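Long-range contacts in beta-galactosidase BgaB (Bifidobacterium adolescentis, PDB 5VYM), which hydrolyses terminal non-reducing beta-D-galactose residues of beta-galactosides, acting best on Gal(beta1-4)Gal and oligosaccharides containing it, this chain being its trimerisation domain: residues S5-L10 against Y61-L66; I143-A148 against T157-W162. One frame throughout, in Å; residues are numbered along the deposited sequence.

Contact 1 (S5-L10 against Y61-L66); sequences SDTAIL and YKTVVL
D6 O is gripped by two successive amides, K62 N at 2.8 Å and T63 N at 3.0 Å, the second bond the straighter (160° against 142° at the hydrogen). From there the strands 7-10 and 63-66 run in parallel register: A8 N reaches T63 O, A8 O takes V65 N, and L10 N bonds to V65 O. A8 CB sits over the centre of one face of the Y61 ring, 3.5 Å from the centroid, a CH-pi contact. With CG anti to the carbonyl carbon (chi1 -73°), the ring is swung across toward 5-10, and its OH is hydrogen-bonded to D50. Beyond A8 on the same face, L10 CD1 lies 3.5 Å from V64 CG1, the two side chains crossing at about a right angle. The other face carries T7, T63, I9 and V65; T7 CG2 touches V65 CG2 at 4.0 Å, and helix 31-44 covers I9 and V65 through W38. Helix 74-85 packs on V64 from the side of A8 and L10. A parallel sheet with helices on both faces and strand order 2-1-3-4, in which 7-11 and 63-66 are the two inner strands, is typical of a flavodoxin-like alpha/beta fold, consistent with the Glutaminase_I clan.

Contact 2 (I143-A148 against T157-W162); sequences IRLSSA and TTTRLW
I143 lays its CD1 over one face of the W162 indole, 3.6 Å from the centroid of the six-membered ring and offset toward the rim, while CG1 comes within 3.8 Å of CH2 of W162. Extended from CB (chi2 -173°), the isoleucine carries CD1 out to the ring in a CH-pi contact; W162, its CG wedged between backbone N and carbonyl carbon (chi1 58°), presents the face of its six-membered ring to CD1. W187 meets the indole edge-to-face. With an alanine in place of W162, I143 CD1 would probably lose the aromatic face it rests on, and a gap is likely to open beside W187. The backbones pair as the two strands of an antiparallel beta hairpin: I143 and T159 form a hydrogen-bonded pair, I143 N to T159 O at 3.1 Å and T159 N to I143 O at 2.9 Å, followed by the non-hydrogen-bonded pair R144-T158. L145 N then bonds to T157 O. The L145 side chain reaches T157 and T159: its CB is 3.4 Å from T157 OG1, which is hydrogen-bonded to L154 O, and its CD1, crossing T159 at about a right angle, is 3.7 Å from T159 CG2. T159 OG1 accepts from L161 N at 3.2 Å, an ST turn, and is also hydrogen-bonded to D211 O. At W162 the sheet runs on into an antiparallel strand of the second subunit.

Overall arrangement
From the N terminus the chain enters the parallel sheet on strand 7-11, forms helices 13-20 and 31-44 and outer strand 50-53, and returns beside its start at 63-66. Contact 1 thus closes a loop of 50 intervening residues and ties together the centre of the alpha/beta part. The chain then passes through helix 74-85 and outer strand 89-93 before contact 2 opens, so the two are in series and neither nest nor cross. Contact 2 closes only a short hairpin loop of eight residues, at the outermost strand, within this chain, of the antiparallel sheet. The centres of contact 1 and contact 2 are about 43 Å apart, on opposite sides of the chain's centre.

Contact 1 (S5-L10 against Y61-L66)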
loop_
_atom_site.group_PDB
_atom_site.type_symbol
_atom_site.label_atom_id
_atom_site.label_comp_id
_atom_site.label_asym_id
_atom_site.label_seq_id
_atom_site.Cartn_x
_atom_site.Cartn_y
_atom_site.Cartn_z
ATOM N N SER B 5 0.703 -23.850 -13.067
ATOM C CA SER B 5 -0.014 -22.835 -13.819
ATOM C C SER B 5 0.516 -21.440 -13.492
ATOM O O SER B 5 1.244 -21.229 -12.519
ATOM C CB SER B 5 -1.512 -22.914 -13.525
ATOM O OG SER B 5 -2.196 -21.784 -14.046
ATOM N N ASP B 6 0.138 -20.473 -14.332
ATOM C CA ASP B 6 0.468 -19.078 -14.069
ATOM C C ASP B 6 -0.432 -18.455 -13.011
ATOM O O ASP B 6 -0.033 -17.471 -12.381
ATOM C CB ASP B 6 0.371 -18.252 -15.354
ATOM C CG ASP B 6 1.538 -18.485 -16.291
ATOM O OD1 ASP B 6 2.615 -18.898 -15.813
ATOM O OD2 ASP B 6 1.380 -18.247 -17.507
ATOM N N THR B 7 -1.624 -19.007 -12.802
ATOM C CA THR B 7 -2.626 -18.426 -11.919
ATOM C C THR B 7 -2.907 -19.372 -10.762
ATOM O O THR B 7 -3.073 -20.579 -10.966
ATOM C CB THR B 7 -3.922 -18.134 -12.681
ATOM O OG1 THR B 7 -3.632 -17.332 -13.832
ATOM C CG2 THR B 7 -4.912 -17.398 -11.787
ATOM N N ALA B 8 -2.963 -18.820 -9.554
ATOM C CA ALA B 8 -3.316 -19.566 -8.356
ATOM C C ALA B 8 -4.548 -18.939 -7.723
ATOM O O ALA B 8 -4.573 -17.733 -7.460
ATOM C CB ALA B 8 -2.160 -19.586 -7.351
ATOM N N ILE B 9 -5.571 -19.755 -7.496
ATOM C CA ILE B 9 -6.747 -19.337 -6.742
ATOM C C ILE B 9 -6.529 -19.740 -5.290
ATOM O O ILE B 9 -6.407 -20.929 -4.980
ATOM C CB ILE B 9 -8.026 -19.964 -7.311
ATOM C CG1 ILE B 9 -8.193 -19.573 -8.779
ATOM C CG2 ILE B 9 -9.237 -19.538 -6.494
ATOM C CD1 ILE B 9 -9.373 -20.223 -9.454
ATOM N N LEU B 10 -6.463 -18.751 -4.403
ATOM C CA LEU B 10 -6.101 -19.005 -3.018
ATOM C C LEU B 10 -7.305 -19.479 -2.218
ATOM O O LEU B 10 -8.410 -18.944 -2.352
ATOM C CB LEU B 10 -5.511 -17.750 -2.379
ATOM C CG LEU B 10 -4.302 -17.147 -3.095
ATOM C CD1 LEU B 10 -3.662 -16.083 -2.221
ATOM C CD2 LEU B 10 -3.293 -18.224 -3.474
ATOM N N TYR B 61 3.864 -17.952 -8.624
ATOM C CA TYR B 61 2.803 -17.737 -9.595
ATOM C C TYR B 61 2.862 -16.314 -10.141
ATOM O O TYR B 61 3.482 -15.419 -9.559
ATOM C CB TYR B 61 1.432 -18.000 -8.966
ATOM C CG TYR B 61 1.128 -19.463 -8.735
ATOM C CD1 TYR B 61 1.549 -20.106 -7.579
ATOM C CD2 TYR B 61 0.418 -20.200 -9.672
ATOM C CE1 TYR B 61 1.273 -21.443 -7.364
ATOM C CE2 TYR B 61 0.137 -21.538 -9.467
ATOM C CZ TYR B 61 0.567 -22.155 -8.311
ATOM O OH TYR B 61 0.291 -23.486 -8.102
ATOM N N LYS B 62 2.208 -16.110 -11.282
ATOM C CA LYS B 62 2.165 -14.784 -11.884
ATOM C C LYS B 62 0.915 -14.008 -11.500
ATOM O O LYS B 62 0.971 -12.780 -11.369
ATOM C CB LYS B 62 2.253 -14.894 -13.408
ATOM C CG LYS B 62 3.557 -15.491 -13.910
ATOM C CD LYS B 62 3.643 -15.419 -15.424
ATOM C CE LYS B 62 4.950 -16.006 -15.933
ATOM N NZ LYS B 62 6.126 -15.355 -15.294
ATOM N N THR B 63 -0.209 -14.696 -11.312
ATOM C CA THR B 63 -1.464 -14.078 -10.919
ATOM C C THR B 63 -2.053 -14.853 -9.751
ATOM O O THR B 63 -1.988 -16.086 -9.716
ATOM C CB THR B 63 -2.456 -14.042 -12.088
ATOM O OG1 THR B 63 -1.902 -13.265 -13.157
ATOM C CG2 THR B 63 -3.782 -13.425 -11.658
ATOM N N VAL B 64 -2.618 -14.123 -8.794
ATOM C CA VAL B 64 -3.220 -14.703 -7.601
ATOM C C VAL B 64 -4.631 -14.148 -7.466
ATOM O O VAL B 64 -4.841 -12.937 -7.602
ATOM C CB VAL B 64 -2.372 -14.405 -6.348
ATOM C CG1 VAL B 64 -3.245 -14.173 -5.142
ATOM C CG2 VAL B 64 -1.400 -15.546 -6.092
ATOM N N VAL B 65 -5.598 -15.033 -7.224
ATOM C CA VAL B 65 -7.011 -14.673 -7.152
ATOM C C VAL B 65 -7.526 -15.006 -5.759
ATOM O O VAL B 65 -7.287 -16.109 -5.253
ATOM C CB VAL B 65 -7.839 -15.402 -8.227
ATOM C CG1 VAL B 65 -9.308 -15.030 -8.115
ATOM C CG2 VAL B 65 -7.307 -15.084 -9.619
ATOM N N LEU B 66 -8.234 -14.057 -5.143
ATOM C CA LEU B 66 -8.809 -14.226 -3.809
ATOM C C LEU B 66 -10.321 -14.055 -3.894
ATOM O O LEU B 66 -10.836 -12.931 -3.774
ATOM C CB LEU B 66 -8.202 -13.239 -2.814
ATOM C CG LEU B 66 -6.721 -13.421 -2.479
ATOM C CD1 LEU B 66 -5.857 -12.512 -3.339
ATOM C CD2 LEU B 66 -6.467 -13.176 -0.999
#

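Contact 2 (I143-A148 against T157-W162)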
loop_
_atom_site.group_PDB
_atom_site.type_symbol
_atom_site.label_atom_id
_atom_site.label_comp_id
_atom_site.label_asym_id
_atom_site.label_seq_id
_atom_site.Cartn_x
_atom_site.Cartn_y
_atom_site.Cartn_z
ATOM N N ILE B 143 19.186 9.342 23.013
ATOM C CA ILE B 143 19.274 7.906 22.767
ATOM C C ILE B 143 20.315 7.660 21.683
ATOM O O ILE B 143 20.408 8.423 20.715
ATOM C CB ILE B 143 17.904 7.321 22.358
ATOM C CG1 ILE B 143 16.915 7.406 23.520
ATOM C CG2 ILE B 143 18.040 5.879 21.888
ATOM C CD1 ILE B 143 15.605 6.708 23.249
ATOM N N ARG B 144 21.100 6.597 21.845
ATOM C CA ARG B 144 22.105 6.223 20.863
ATOM C C ARG B 144 21.517 5.296 19.804
ATOM O O ARG B 144 20.486 4.649 20.007
ATOM C CB ARG B 144 23.297 5.532 21.530
ATOM C CG ARG B 144 23.967 6.330 22.627
ATOM C CD ARG B 144 25.257 5.650 23.056
ATOM N NE ARG B 144 25.636 6.001 24.422
ATOM C CZ ARG B 144 25.280 5.302 25.495
ATOM N NH1 ARG B 144 24.538 4.210 25.362
ATOM N NH2 ARG B 144 25.669 5.691 26.702
ATOM N N LEU B 145 22.200 5.234 18.666
ATOM C CA LEU B 145 21.851 4.339 17.575
ATOM C C LEU B 145 22.951 3.304 17.386
ATOM O O LEU B 145 24.118 3.549 17.704
ATOM C CB LEU B 145 21.642 5.108 16.265
ATOM C CG LEU B 145 20.318 5.838 16.019
ATOM C CD1 LEU B 145 20.158 7.050 16.924
ATOM C CD2 LEU B 145 20.212 6.243 14.558
ATOM N N SER B 146 22.567 2.142 16.863
ATOM C CA SER B 146 23.515 1.089 16.533
ATOM C C SER B 146 23.151 0.507 15.176
ATOM O O SER B 146 21.972 0.296 14.879
ATOM C CB SER B 146 23.530 -0.017 17.595
ATOM O OG SER B 146 24.493 -1.008 17.284
ATOM N N SER B 147 24.168 0.254 14.356
ATOM C CA SER B 147 23.939 -0.264 13.014
ATOM C C SER B 147 23.489 -1.719 13.088
ATOM O O SER B 147 24.159 -2.554 13.705
ATOM C CB SER B 147 25.205 -0.133 12.172
ATOM O OG SER B 147 25.484 1.226 11.882
ATOM N N ALA B 148 22.349 -2.021 12.464
ATOM C CA ALA B 148 21.844 -3.386 12.454
ATOM C C ALA B 148 22.562 -4.265 11.441
ATOM O O ALA B 148 22.444 -5.493 11.511
ATOM C CB ALA B 148 20.340 -3.392 12.174
ATOM N N THR B 157 26.209 7.418 17.000
ATOM C CA THR B 157 25.335 8.553 16.753
ATOM C C THR B 157 24.213 8.593 17.786
ATOM O O THR B 157 23.836 7.573 18.368
ATOM C CB THR B 157 24.751 8.481 15.342
ATOM O OG1 THR B 157 23.951 7.301 15.212
ATOM C CG2 THR B 157 25.869 8.439 14.309
ATOM N N THR B 158 23.683 9.791 18.016
ATOM C CA THR B 158 22.646 10.008 19.014
ATOM C C THR B 158 21.479 10.756 18.384
ATOM O O THR B 158 21.541 11.200 17.235
ATOM C CB THR B 158 23.181 10.787 20.225
ATOM O OG1 THR B 158 23.702 12.051 19.792
ATOM C CG2 THR B 158 24.282 10.003 20.925
ATOM N N THR B 159 20.403 10.891 19.155
ATOM C CA THR B 159 19.226 11.616 18.701
ATOM C C THR B 159 18.466 12.134 19.913
ATOM O O THR B 159 18.417 11.471 20.953
ATOM C CB THR B 159 18.318 10.732 17.833
ATOM O OG1 THR B 159 17.135 11.455 17.475
ATOM C CG2 THR B 159 17.928 9.455 18.570
ATOM N N ARG B 160 17.892 13.329 19.776
ATOM C CA ARG B 160 17.035 13.909 20.800
ATOM C C ARG B 160 15.591 14.037 20.333
ATOM O O ARG B 160 14.796 14.731 20.977
ATOM C CB ARG B 160 17.578 15.272 21.237
ATOM C CG ARG B 160 18.859 15.190 22.054
ATOM C CD ARG B 160 19.812 16.319 21.703
ATOM N NE ARG B 160 20.141 16.320 20.279
ATOM C CZ ARG B 160 21.098 15.578 19.730
ATOM N NH1 ARG B 160 21.828 14.767 20.485
ATOM N NH2 ARG B 160 21.324 15.644 18.424
ATOM N N LEU B 161 15.239 13.385 19.229
ATOM C CA LEU B 161 13.870 13.392 18.719
ATOM C C LEU B 161 13.689 12.138 17.881
ATOM O O LEU B 161 14.351 11.986 16.850
ATOM C CB LEU B 161 13.598 14.644 17.888
ATOM C CG LEU B 161 12.139 15.087 17.795
ATOM C CD1 LEU B 161 11.753 15.885 19.031
ATOM C CD2 LEU B 161 11.892 15.890 16.529
ATOM N N TRP B 162 12.803 11.243 18.313
ATOM C CA TRP B 162 12.658 9.950 17.666
ATOM C C TRP B 162 11.191 9.548 17.629
ATOM O O TRP B 162 10.365 10.042 18.401
ATOM C CB TRP B 162 13.478 8.870 18.387
ATOM C CG TRP B 162 13.096 8.717 19.825
ATOM C CD1 TRP B 162 12.097 7.934 20.327
ATOM C CD2 TRP B 162 13.694 9.372 20.950
ATOM N NE1 TRP B 162 12.039 8.060 21.693
ATOM C CE2 TRP B 162 13.011 8.935 22.101
ATOM C CE3 TRP B 162 14.745 10.283 21.096
ATOM C CZ2 TRP B 162 13.341 9.378 23.379
ATOM C CZ3 TRP B 162 15.072 10.721 22.367
ATOM C CH2 TRP B 162 14.373 10.268 23.491
#